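Local coordinates for lambda phage protein with carbohydrate-binding module (Shewanella oneidensis, PDB 2A5Z) that is of unknown function but folds as a jelly roll resembling a carbohydrate-binding module and binds magnesium, at residues G85-V90 against S245-E250; F124-A129 against T183-K188. One frame throughout, in Å; residues are numbered along the deposited sequence.

Interaction 1. Residues G85-V90 against S245-E250. With MG (magnesium ion), chain F.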
loop_
_atom_site.group_PDB
_atom_site.type_symbol
_atom_site.label_atom_id
_atom_site.label_comp_id
_atom_site.label_asym_id
_atom_site.label_seq_id
_atom_site.Cartn_x
_atom_site.Cartn_y
_atom_site.Cartn_z
ATOM N N GLY C 85 -14.402 -6.340 -20.557
ATOM C CA GLY C 85 -15.696 -5.700 -20.355
ATOM C C GLY C 85 -15.618 -4.784 -19.155
ATOM O O GLY C 85 -14.743 -3.924 -19.078
ATOM N N ASN C 86 -16.512 -4.997 -18.198
ATOM C CA ASN C 86 -16.560 -4.173 -16.996
ATOM C C ASN C 86 -15.631 -4.668 -15.892
ATOM O O ASN C 86 -15.539 -4.053 -14.825
ATOM C CB ASN C 86 -17.997 -4.079 -16.492
ATOM C CG ASN C 86 -18.820 -3.080 -17.280
ATOM O OD1 ASN C 86 -18.663 -1.871 -17.122
ATOM N ND2 ASN C 86 -19.697 -3.581 -18.138
ATOM N N HIS C 87 -14.936 -5.771 -16.163
ATOM C CA HIS C 87 -14.006 -6.353 -15.210
ATOM C C HIS C 87 -12.628 -5.703 -15.344
ATOM O O HIS C 87 -11.798 -6.128 -16.145
ATOM C CB HIS C 87 -13.971 -7.883 -15.370
ATOM C CG HIS C 87 -15.287 -8.530 -15.063
ATOM N ND1 HIS C 87 -15.717 -8.760 -13.772
ATOM C CD2 HIS C 87 -16.297 -8.929 -15.873
ATOM C CE1 HIS C 87 -16.919 -9.307 -13.801
ATOM N NE2 HIS C 87 -17.296 -9.418 -15.065
ATOM N N PHE C 88 -12.420 -4.649 -14.560
ATOM C CA PHE C 88 -11.214 -3.829 -14.625
ATOM C C PHE C 88 -10.149 -4.454 -13.740
ATOM O O PHE C 88 -10.340 -4.543 -12.541
ATOM C CB PHE C 88 -11.542 -2.421 -14.116
ATOM C CG PHE C 88 -10.350 -1.509 -13.986
ATOM C CD1 PHE C 88 -9.775 -0.921 -15.111
ATOM C CD2 PHE C 88 -9.824 -1.205 -12.736
ATOM C CE1 PHE C 88 -8.682 -0.066 -14.990
ATOM C CE2 PHE C 88 -8.727 -0.347 -12.605
ATOM C CZ PHE C 88 -8.156 0.221 -13.737
ATOM N N GLY C 89 -9.036 -4.873 -14.334
ATOM C CA GLY C 89 -7.949 -5.489 -13.592
ATOM C C GLY C 89 -8.296 -6.921 -13.240
ATOM O O GLY C 89 -9.062 -7.169 -12.329
ATOM N N VAL C 90 -7.744 -7.868 -13.980
ATOM C CA VAL C 90 -8.035 -9.284 -13.775
ATOM C C VAL C 90 -6.711 -10.032 -13.677
ATOM O O VAL C 90 -5.841 -9.851 -14.528
ATOM C CB VAL C 90 -8.869 -9.873 -14.951
ATOM C CG1 VAL C 90 -9.065 -11.399 -14.790
ATOM C CG2 VAL C 90 -10.228 -9.160 -15.078
ATOM N N SER C 245 -9.542 -17.168 -12.367
ATOM C CA SER C 245 -9.067 -15.782 -12.452
ATOM C C SER C 245 -9.810 -14.903 -11.462
ATOM O O SER C 245 -10.967 -15.157 -11.163
ATOM C CB SER C 245 -9.258 -15.230 -13.867
ATOM O OG SER C 245 -8.616 -16.054 -14.826
ATOM N N ILE C 246 -9.149 -13.866 -10.953
ATOM C CA ILE C 246 -9.802 -12.944 -10.005
ATOM C C ILE C 246 -9.765 -11.484 -10.483
ATOM O O ILE C 246 -8.716 -10.966 -10.896
ATOM C CB ILE C 246 -9.296 -13.117 -8.536
ATOM C CG1 ILE C 246 -10.086 -12.209 -7.564
ATOM C CG2 ILE C 246 -7.763 -12.942 -8.446
ATOM C CD1 ILE C 246 -10.018 -12.634 -6.101
ATOM N N ASP C 247 -10.944 -10.864 -10.439
ATOM C CA ASP C 247 -11.156 -9.468 -10.799
ATOM C C ASP C 247 -11.104 -8.604 -9.530
ATOM O O ASP C 247 -10.429 -7.589 -9.486
ATOM C CB ASP C 247 -12.535 -9.340 -11.477
ATOM C CG ASP C 247 -12.950 -7.895 -11.763
ATOM O OD1 ASP C 247 -12.079 -7.031 -11.930
ATOM O OD2 ASP C 247 -14.171 -7.620 -11.847
ATOM N N LEU C 248 -11.792 -9.040 -8.483
ATOM C CA LEU C 248 -12.113 -8.154 -7.378
ATOM C C LEU C 248 -12.461 -8.952 -6.130
ATOM O O LEU C 248 -13.171 -9.958 -6.207
ATOM C CB LEU C 248 -13.298 -7.257 -7.788
ATOM C CG LEU C 248 -14.019 -6.299 -6.833
ATOM C CD1 LEU C 248 -13.052 -5.320 -6.205
ATOM C CD2 LEU C 248 -15.110 -5.551 -7.583
ATOM N N ILE C 249 -11.952 -8.494 -4.989
ATOM C CA ILE C 249 -12.330 -9.042 -3.693
ATOM C C ILE C 249 -12.670 -7.882 -2.757
ATOM O O ILE C 249 -12.064 -6.819 -2.852
ATOM C CB ILE C 249 -11.216 -9.982 -3.106
ATOM C CG1 ILE C 249 -11.731 -10.755 -1.880
ATOM C CG2 ILE C 249 -9.903 -9.218 -2.833
ATOM C CD1 ILE C 249 -10.849 -11.938 -1.465
ATOM N N GLU C 250 -13.651 -8.084 -1.882
ATOM C CA GLU C 250 -14.068 -7.073 -0.908
ATOM C C GLU C 250 -14.263 -7.718 0.466
ATOM O O GLU C 250 -14.853 -8.789 0.565
ATOM C CB GLU C 250 -15.363 -6.398 -1.377
ATOM C CG GLU C 250 -16.001 -5.465 -0.357
ATOM C CD GLU C 250 -17.433 -5.074 -0.730
ATOM O OE1 GLU C 250 -17.635 -3.962 -1.267
ATOM O OE2 GLU C 250 -18.354 -5.886 -0.494
HETATM MG MG MG F . -10.378 -6.064 -11.011
#
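Asp247 and Val90 bury the most surface here, and Asp247 does two jobs. Its OD1 binds the magnesium ion at 2.2 Å. Its OD2 accepts a hydrogen bond from His87 ND1 at 2.7 Å. OD2 lies close to the plane of the His87 ring, whereas ND1 comes to it from above the carboxylate plane; the two planes stand 77° apart. CG of Asp247 lies anti to the backbone N (chi1 173°), beside the carbonyl carbon. This lets OD1 and the backbone O of the same residue reach one metal. Phe88 O and Gly89 O bind it too, each at 2.2 Å, and Asp54 from a loop adds further oxygens. The metal explains why Gly89 O and Asp247 OD1 sit only 3.0 Å apart. In the jelly-roll fold, the site lies where both segments turn a corner. Asp247 and Leu248 both face Tyr123, a classic beta bulge. Val90 lies against Ser245 and Ile246, the strand residues just before the corner at Asp247. Its CA makes a CA-H...O contact with Ile246 O at 3.4 Å, and its CG1 rests on Ser245 CB at 3.9 Å. Asp247 OD2 also forms a salt bridge with Arg259 of the second subunit, while His87 NE2 bonds Asp204.

Interaction 2. Residues F124-A129 against T183-K188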
loop_
_atom_site.group_PDB
_atom_site.type_symbol
_atom_site.label_atom_id
_atom_site.label_comp_id
_atom_site.label_asym_id
_atom_site.label_seq_id
_atom_site.Cartn_x
_atom_site.Cartn_y
_atom_site.Cartn_z
ATOM N N PHE C 124 -15.047 -13.455 -9.893
ATOM C CA PHE C 124 -14.097 -14.427 -10.431
ATOM C C PHE C 124 -14.574 -15.059 -11.726
ATOM O O PHE C 124 -15.782 -15.149 -11.979
ATOM C CB PHE C 124 -13.770 -15.515 -9.388
ATOM C CG PHE C 124 -14.927 -16.426 -9.051
ATOM C CD1 PHE C 124 -15.102 -17.638 -9.728
ATOM C CD2 PHE C 124 -15.830 -16.089 -8.049
ATOM C CE1 PHE C 124 -16.152 -18.484 -9.416
ATOM C CE2 PHE C 124 -16.900 -16.931 -7.739
ATOM C CZ PHE C 124 -17.051 -18.135 -8.421
ATOM N N LYS C 125 -13.613 -15.504 -12.535
ATOM C CA LYS C 125 -13.908 -16.119 -13.825
ATOM C C LYS C 125 -13.387 -17.544 -13.858
ATOM O O LYS C 125 -12.211 -17.800 -13.564
ATOM C CB LYS C 125 -13.283 -15.311 -14.974
ATOM C CG LYS C 125 -13.727 -15.771 -16.374
ATOM C CD LYS C 125 -13.126 -14.930 -17.490
ATOM C CE LYS C 125 -13.731 -15.341 -18.844
ATOM N NZ LYS C 125 -13.131 -14.630 -20.001
ATOM N N THR C 126 -14.261 -18.472 -14.233
ATOM C CA THR C 126 -13.847 -19.853 -14.434
ATOM C C THR C 126 -12.835 -19.953 -15.589
ATOM O O THR C 126 -12.872 -19.140 -16.518
ATOM C CB THR C 126 -15.047 -20.784 -14.657
ATOM O OG1 THR C 126 -15.900 -20.245 -15.675
ATOM C CG2 THR C 126 -15.829 -20.933 -13.358
ATOM N N PRO C 127 -11.903 -20.928 -15.510
ATOM C CA PRO C 127 -10.934 -21.137 -16.591
ATOM C C PRO C 127 -11.621 -21.581 -17.893
ATOM O O PRO C 127 -12.805 -21.939 -17.873
ATOM C CB PRO C 127 -10.031 -22.253 -16.042
ATOM C CG PRO C 127 -10.825 -22.937 -14.992
ATOM C CD PRO C 127 -11.717 -21.890 -14.403
ATOM N N SER C 128 -10.890 -21.562 -19.009
ATOM C CA SER C 128 -11.457 -21.956 -20.300
ATOM C C SER C 128 -11.627 -23.480 -20.465
ATOM O O SER C 128 -12.314 -23.943 -21.391
ATOM C CB SER C 128 -10.636 -21.366 -21.448
ATOM O OG SER C 128 -9.323 -21.881 -21.428
ATOM N N ALA C 129 -10.983 -24.244 -19.583
ATOM C CA ALA C 129 -11.189 -25.689 -19.470
ATOM C C ALA C 129 -11.169 -26.054 -17.997
ATOM O O ALA C 129 -10.270 -25.620 -17.258
ATOM C CB ALA C 129 -10.093 -26.466 -20.220
ATOM N N THR C 183 -16.592 -18.113 -17.680
ATOM C CA THR C 183 -17.791 -17.396 -17.235
ATOM C C THR C 183 -17.497 -16.625 -15.960
ATOM O O THR C 183 -16.815 -17.131 -15.070
ATOM C CB THR C 183 -18.969 -18.370 -17.009
ATOM O OG1 THR C 183 -19.254 -19.052 -18.234
ATOM C CG2 THR C 183 -20.239 -17.633 -16.532
ATOM N N TRP C 184 -18.027 -15.405 -15.882
ATOM C CA TRP C 184 -17.889 -14.560 -14.699
ATOM C C TRP C 184 -18.977 -14.843 -13.682
ATOM O O TRP C 184 -20.158 -14.909 -14.034
ATOM C CB TRP C 184 -17.920 -13.085 -15.106
ATOM C CG TRP C 184 -16.646 -12.654 -15.723
ATOM C CD1 TRP C 184 -16.381 -12.510 -17.061
ATOM C CD2 TRP C 184 -15.435 -12.323 -15.033
ATOM N NE1 TRP C 184 -15.078 -12.100 -17.239
ATOM C CE2 TRP C 184 -14.474 -11.982 -16.012
ATOM C CE3 TRP C 184 -15.070 -12.278 -13.679
ATOM C CZ2 TRP C 184 -13.166 -11.601 -15.680
ATOM C CZ3 TRP C 184 -13.770 -11.908 -13.348
ATOM C CH2 TRP C 184 -12.833 -11.569 -14.348
ATOM N N TYR C 185 -18.565 -15.002 -12.424
ATOM C CA TYR C 185 -19.457 -15.343 -11.311
ATOM C C TYR C 185 -19.166 -14.399 -10.150
ATOM O O TYR C 185 -18.092 -13.796 -10.089
ATOM C CB TYR C 185 -19.227 -16.793 -10.846
ATOM C CG TYR C 185 -19.688 -17.860 -11.810
ATOM C CD1 TYR C 185 -21.041 -18.181 -11.926
ATOM C CD2 TYR C 185 -18.775 -18.549 -12.608
ATOM C CE1 TYR C 185 -21.478 -19.157 -12.825
ATOM C CE2 TYR C 185 -19.199 -19.540 -13.508
ATOM C CZ TYR C 185 -20.552 -19.833 -13.607
ATOM O OH TYR C 185 -20.984 -20.803 -14.478
ATOM N N ILE C 186 -20.120 -14.271 -9.232
ATOM C CA ILE C 186 -19.900 -13.537 -7.984
ATOM C C ILE C 186 -20.220 -14.486 -6.827
ATOM O O ILE C 186 -21.172 -15.263 -6.905
ATOM C CB ILE C 186 -20.780 -12.245 -7.902
ATOM C CG1 ILE C 186 -20.691 -11.436 -9.204
ATOM C CG2 ILE C 186 -20.398 -11.375 -6.675
ATOM C CD1 ILE C 186 -21.762 -10.363 -9.364
ATOM N N CYS C 187 -19.392 -14.471 -5.784
ATOM C CA CYS C 187 -19.689 -15.222 -4.572
ATOM C C CYS C 187 -19.590 -14.322 -3.345
ATOM O O CYS C 187 -18.606 -13.590 -3.170
ATOM C CB CYS C 187 -18.770 -16.440 -4.412
ATOM S SG CYS C 187 -18.973 -17.314 -2.822
ATOM N N LYS C 188 -20.626 -14.379 -2.515
ATOM C CA LYS C 188 -20.599 -13.759 -1.203
ATOM C C LYS C 188 -20.535 -14.831 -0.112
ATOM O O LYS C 188 -21.322 -15.783 -0.100
ATOM C CB LYS C 188 -21.806 -12.837 -1.016
ATOM C CG LYS C 188 -21.843 -12.106 0.325
ATOM C CD LYS C 188 -22.652 -10.818 0.235
ATOM C CE LYS C 188 -24.093 -11.058 -0.169
ATOM N NZ LYS C 188 -24.913 -9.872 0.175
#
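Phe124 and Tyr185 form an antiparallel hydrogen-bonded pair, and each satisfies the other's backbone. Phe124 N donates to Tyr185 O at 3.1 Å, and Tyr185 N returns a bond to Phe124 O at 2.8 Å. Beyond the strand end, Thr126 N donates to Thr183 O at 3.0 Å. Thr183 N is taken up by a side chain, Thr126 OG1, also at 3.0 Å. With chi1 at 51°, OG1 lies between the backbone N and the carbonyl carbon of its own residue, where it meets Thr183 N. OG1 also bonds Ser180 O. Lys125 and Trp184 are the non-hydrogen-bonded pair. Lys125 CB sits over the centre of the six-membered ring of Trp184, 3.5 Å from its centroid, as a CH-pi contact. The extended lysine chain then passes over the indole, with CD 3.4 Å from Trp184 NE1. Both polar ends reach Glu84: Lys125 NZ by a salt bridge, Trp184 NE1 by a hydrogen bond. On the other sheet face, Tyr185 CB lies over the Phe124 ring, offset toward its rim. Cys187 CB meets the ring edge at 3.8 Å. Tyr185 OH bonds Ser180 N. This is antiparallel pairing of neighbouring strands within a jelly-roll sheet.

How the interactions relate
Going from the N terminus, the chain passes 85-90 first, then 124-129, 183-188 and 245-250. Interaction 2 closes a loop of 53 residues, about half of them strand. Interaction 1 closes a longer one of 154 residues, and interaction 2 is nested inside it. Both reach one six-stranded antiparallel sheet, interaction 1 through strand 245-254. In it, strand 119-125 runs between 245-254 and 184-191. Interaction 2 joins two neighbours in that sheet. Interaction 1 ties 85-90 to the strand on the other side of 119-125. The contacts also touch directly: Ser245 N probably bonds Lys125 O, and the rings of His87 and Trp184 stack.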